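Local coordinates for protein possible adhesin (Caldicellulosiruptor kronotskyensis, PDB 4WA0) that probably mediates attachment of this extremely thermophilic bacterium to cellulose, the chain here being the C-terminal beta-helix domain of a tapirin, at residues V125-P130 with D150-T155; Y184-P189 with S208-P213. All coordinates share one frame; numbering follows the deposited sequence. Where two conformers were deposited one is given.

Contact 1 (V125-P130 with D150-T155)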
# COMPACT_ATOMS: atom_id res chain seq x y z
N VAL A 125 16.65 -2.76 9.66
CA VAL A 125 16.29 -1.67 8.77
C VAL A 125 17.56 -1.23 8.04
O VAL A 125 18.46 -0.78 8.67
CB VAL A 125 15.59 -0.50 9.47
CG1 VAL A 125 15.28 0.64 8.51
CG2 VAL A 125 14.34 -0.99 10.17
N LYS A 126 17.62 -1.46 6.73
CA LYS A 126 18.81 -1.22 5.90
C LYS A 126 18.49 -0.16 4.85
O LYS A 126 17.53 -0.33 4.10
CB LYS A 126 19.24 -2.51 5.27
CG LYS A 126 20.48 -2.28 4.47
CD LYS A 126 20.96 -3.50 3.77
CE LYS A 126 22.08 -3.06 2.81
NZ LYS A 126 22.79 -4.27 2.34
N LEU A 127 19.18 0.97 4.93
CA LEU A 127 19.11 2.01 3.89
C LEU A 127 20.44 2.03 3.16
O LEU A 127 21.47 2.10 3.81
CB LEU A 127 18.89 3.37 4.45
CG LEU A 127 17.51 3.63 5.01
CD1 LEU A 127 17.43 3.02 6.34
CD2 LEU A 127 17.42 5.14 5.24
N ALA A 128 20.40 1.87 1.83
CA ALA A 128 21.66 1.77 1.02
C ALA A 128 21.53 2.53 -0.26
O ALA A 128 20.72 2.18 -1.12
CB ALA A 128 21.98 0.33 0.77
N GLY A 129 22.32 3.58 -0.38
CA GLY A 129 22.47 4.27 -1.66
C GLY A 129 22.31 5.78 -1.57
O GLY A 129 21.68 6.31 -0.65
N PRO A 130 22.89 6.51 -2.54
CA PRO A 130 22.71 7.92 -2.55
C PRO A 130 21.25 8.31 -2.63
O PRO A 130 20.44 7.70 -3.29
CB PRO A 130 23.46 8.38 -3.83
CG PRO A 130 24.48 7.34 -4.01
CD PRO A 130 23.75 6.05 -3.67
N ASP A 150 26.32 3.82 2.09
CA ASP A 150 26.44 4.12 0.68
C ASP A 150 25.72 5.41 0.31
O ASP A 150 25.25 5.59 -0.85
CB ASP A 150 25.95 2.93 -0.18
CG ASP A 150 26.76 1.67 0.02
OD1 ASP A 150 27.90 1.68 0.58
OD2 ASP A 150 26.27 0.59 -0.39
N GLY A 151 25.69 6.36 1.25
CA GLY A 151 25.14 7.66 0.99
C GLY A 151 23.78 7.97 1.57
O GLY A 151 23.33 9.12 1.49
N ALA A 152 23.14 6.93 2.15
CA ALA A 152 21.88 7.06 2.79
C ALA A 152 22.02 7.94 4.01
O ALA A 152 23.11 8.01 4.60
CB ALA A 152 21.30 5.70 3.14
N THR A 153 20.96 8.63 4.38
CA THR A 153 20.88 9.33 5.65
C THR A 153 19.62 8.96 6.46
O THR A 153 18.59 8.60 5.90
CB THR A 153 20.97 10.87 5.58
OG1 THR A 153 19.79 11.47 5.04
CG2 THR A 153 22.11 11.27 4.62
N VAL A 154 19.72 9.12 7.77
CA VAL A 154 18.60 8.98 8.70
C VAL A 154 18.64 10.20 9.62
O VAL A 154 19.69 10.57 10.18
CB VAL A 154 18.62 7.67 9.52
CG1 VAL A 154 17.52 7.69 10.53
CG2 VAL A 154 18.46 6.43 8.60
N THR A 155 17.48 10.81 9.77
CA THR A 155 17.27 11.96 10.66
C THR A 155 16.29 11.61 11.72
O THR A 155 15.17 11.18 11.41
CB THR A 155 16.81 13.20 9.90
OG1 THR A 155 17.80 13.55 8.93
CG2 THR A 155 16.66 14.38 10.80
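Gly129 and Pro130 run close against Asp150 and Gly151, their CA atoms pairing in that order, while the touching parts of the two segments diverge by 116°. At this corner the backbones meet without bonding. Asp150 O lies 3.0 Å from Pro130 N, which has no hydrogen to give. Asp150 O also meets the proline ring, 3.2 Å from Pro130 CD. Gly129 O comes to 3.2 Å from Ala152 N, but the angle is too poor for a hydrogen bond. Asp150 lays its CB beside the Gly129 backbone, 3.7 Å from Gly129 N. The segments belong to two different faces of a parallel beta-helix: 125-128 is a strand of one and 153-155 of the next, one coil further on. Inside the corner, Leu127 CB rests on Ala152 CB at 3.6 Å. With CG beside the backbone N and anti to the carbonyl carbon (chi1 -72°), Leu127 sends its CD2 branch to Val154 CG2 at 3.7 Å. The leucine and valine side chains cross at about a right angle. Both are buried, and both also pack on Met134 of strand 132-136. Leu127 CD2 touches Thr153 O as well. Thr153 CB points away from 125-130, and its OG1 is hydrogen-bonded to Asn133 OD1.

Contact 2 (Y184-P189 with S208-P213)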
# COMPACT_ATOMS: atom_id res chain seq x y z
N TYR A 184 18.63 5.15 21.67
CA TYR A 184 18.99 4.08 22.61
C TYR A 184 19.49 2.91 21.82
O TYR A 184 18.76 2.44 20.95
CB TYR A 184 17.83 3.61 23.49
CG TYR A 184 17.09 4.68 24.32
CD1 TYR A 184 16.08 5.44 23.77
CD2 TYR A 184 17.33 4.81 25.68
CE1 TYR A 184 15.38 6.38 24.55
CE2 TYR A 184 16.66 5.74 26.44
CZ TYR A 184 15.66 6.50 25.87
OH TYR A 184 14.94 7.38 26.64
N LEU A 185 20.74 2.46 22.08
CA LEU A 185 21.31 1.35 21.38
C LEU A 185 21.65 0.31 22.38
O LEU A 185 22.23 0.64 23.42
CB LEU A 185 22.59 1.85 20.63
CG LEU A 185 22.33 2.89 19.56
CD1 LEU A 185 23.64 3.33 19.01
CD2 LEU A 185 21.44 2.29 18.48
N ALA A 186 21.29 -0.93 22.11
CA ALA A 186 21.61 -2.07 23.01
C ALA A 186 23.09 -2.43 23.03
O ALA A 186 23.53 -3.12 23.88
CB ALA A 186 20.80 -3.28 22.60
N THR A 187 23.81 -2.02 22.00
CA THR A 187 25.26 -2.29 21.83
C THR A 187 25.97 -1.00 21.57
O THR A 187 25.35 0.11 21.49
CB THR A 187 25.44 -3.24 20.58
OG1 THR A 187 24.87 -2.62 19.40
CG2 THR A 187 24.73 -4.59 20.81
N THR A 188 27.28 -1.10 21.42
CA THR A 188 28.16 0.05 21.12
C THR A 188 28.78 -0.13 19.73
O THR A 188 29.38 -1.18 19.44
CB THR A 188 29.31 0.21 22.18
OG1 THR A 188 28.70 0.47 23.45
CG2 THR A 188 30.23 1.34 21.79
N PRO A 189 28.53 0.82 18.85
CA PRO A 189 29.06 0.66 17.51
C PRO A 189 30.56 0.86 17.38
O PRO A 189 31.29 1.10 18.35
CB PRO A 189 28.35 1.74 16.67
CG PRO A 189 27.45 2.46 17.58
CD PRO A 189 27.69 2.01 19.02
N SER A 208 22.67 0.42 26.23
CA SER A 208 21.69 0.96 27.16
C SER A 208 20.80 -0.18 27.53
O SER A 208 20.63 -1.13 26.76
CB SER A 208 20.87 2.10 26.40
OG SER A 208 19.80 2.51 27.18
N SER A 209 20.26 -0.18 28.75
CA SER A 209 19.27 -1.17 29.19
C SER A 209 17.89 -0.45 29.16
O SER A 209 17.65 0.50 29.92
CB SER A 209 19.57 -1.69 30.63
OG SER A 209 20.87 -2.24 30.79
N PHE A 210 17.01 -0.92 28.30
CA PHE A 210 15.75 -0.29 27.96
C PHE A 210 14.83 -1.43 27.52
O PHE A 210 15.27 -2.54 27.15
CB PHE A 210 15.89 0.76 26.84
CG PHE A 210 16.44 0.20 25.53
CD1 PHE A 210 15.62 -0.51 24.65
CD2 PHE A 210 17.78 0.32 25.25
CE1 PHE A 210 16.12 -1.01 23.46
CE2 PHE A 210 18.30 -0.22 24.09
CZ PHE A 210 17.48 -0.85 23.21
N SER A 211 13.53 -1.13 27.58
CA SER A 211 12.51 -1.99 26.99
C SER A 211 12.05 -1.42 25.61
O SER A 211 11.93 -0.21 25.47
CB SER A 211 11.34 -2.08 27.98
OG SER A 211 11.77 -2.75 29.16
N TYR A 212 11.81 -2.29 24.63
CA TYR A 212 11.39 -1.81 23.30
C TYR A 212 9.93 -1.37 23.46
O TYR A 212 9.18 -2.05 24.14
CB TYR A 212 11.57 -2.88 22.23
CG TYR A 212 13.00 -3.05 21.75
CD1 TYR A 212 13.52 -2.30 20.70
CD2 TYR A 212 13.81 -4.03 22.28
CE1 TYR A 212 14.80 -2.47 20.26
CE2 TYR A 212 15.09 -4.25 21.82
CZ TYR A 212 15.59 -3.47 20.78
OH TYR A 212 16.88 -3.70 20.42
N PRO A 213 9.55 -0.29 22.77
CA PRO A 213 8.13 -0.15 22.54
C PRO A 213 7.58 -1.23 21.60
O PRO A 213 8.22 -1.68 20.59
CB PRO A 213 8.00 1.26 21.97
CG PRO A 213 9.29 1.57 21.41
CD PRO A 213 10.34 0.77 22.13
O HOH W 1 22.45 -3.18 26.53
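The end of strand 182-185 and the loop after it meet an irregular loop, 208-213, with Ala186 and Ser208 the closest pair of CA atoms, 5.1 Å apart. One backbone hydrogen bond joins the two segments, from Ser208 N to Leu185 O at 2.9 Å. It is fairly straight, with an N-H...O angle of 162°. A water adds a second link by donating to both Ala186 O and Ser208 O. Phe210, Ser208 and Tyr184 share the side-chain contact about equally. Phe210 has CG between the backbone N and the carbonyl carbon (chi1 59°), which brings its ring against the strand end. Tyr184 CB lies over one face of this ring, 4.2 Å from the centroid, in a CH-pi contact. The ring edge meets backbone instead: Phe210 CE2 is 3.7 Å from Ala186 N, and Leu185 C also lies near the ring plane. Ala186 CB touches Phe210 CZ more loosely, at 4.2 Å. With OG turned anti to the backbone N (chi1 171°), Ser208 brings it to the edge of the Tyr184 ring, near the ring plane and 3.7 Å from Tyr184 CD2. Within the loop, Phe210 CE1 stands over the centre of one face of the Tyr212 ring. Tyr163 of strand 161-164 stacks on Tyr184 and also meets Phe210. The loop follows strand 203-205, the outermost strand beside 182-185, then passes strands 161-164 and 139-142 on its way to helix 217-224.

Both contacts lie on the same side of the chain's centre. Their centres are about 21 Å apart and their nearest atoms about 10 Å, so they do not touch. They come in series along the chain: contact 1 closes before contact 2 opens. Contact 1 joins two faces of the beta-helix at a corner, through strands 125-128 and 153-156. Contact 2 lies farther out, where the stack of strands 139-142, 161-164, 182-185 and 203-205 ends and the chain turns back along it. One thus belongs to the body of the coil and the other to its end. Both lie away from the magnesium site and are packing within the beta-helix scaffold and its end.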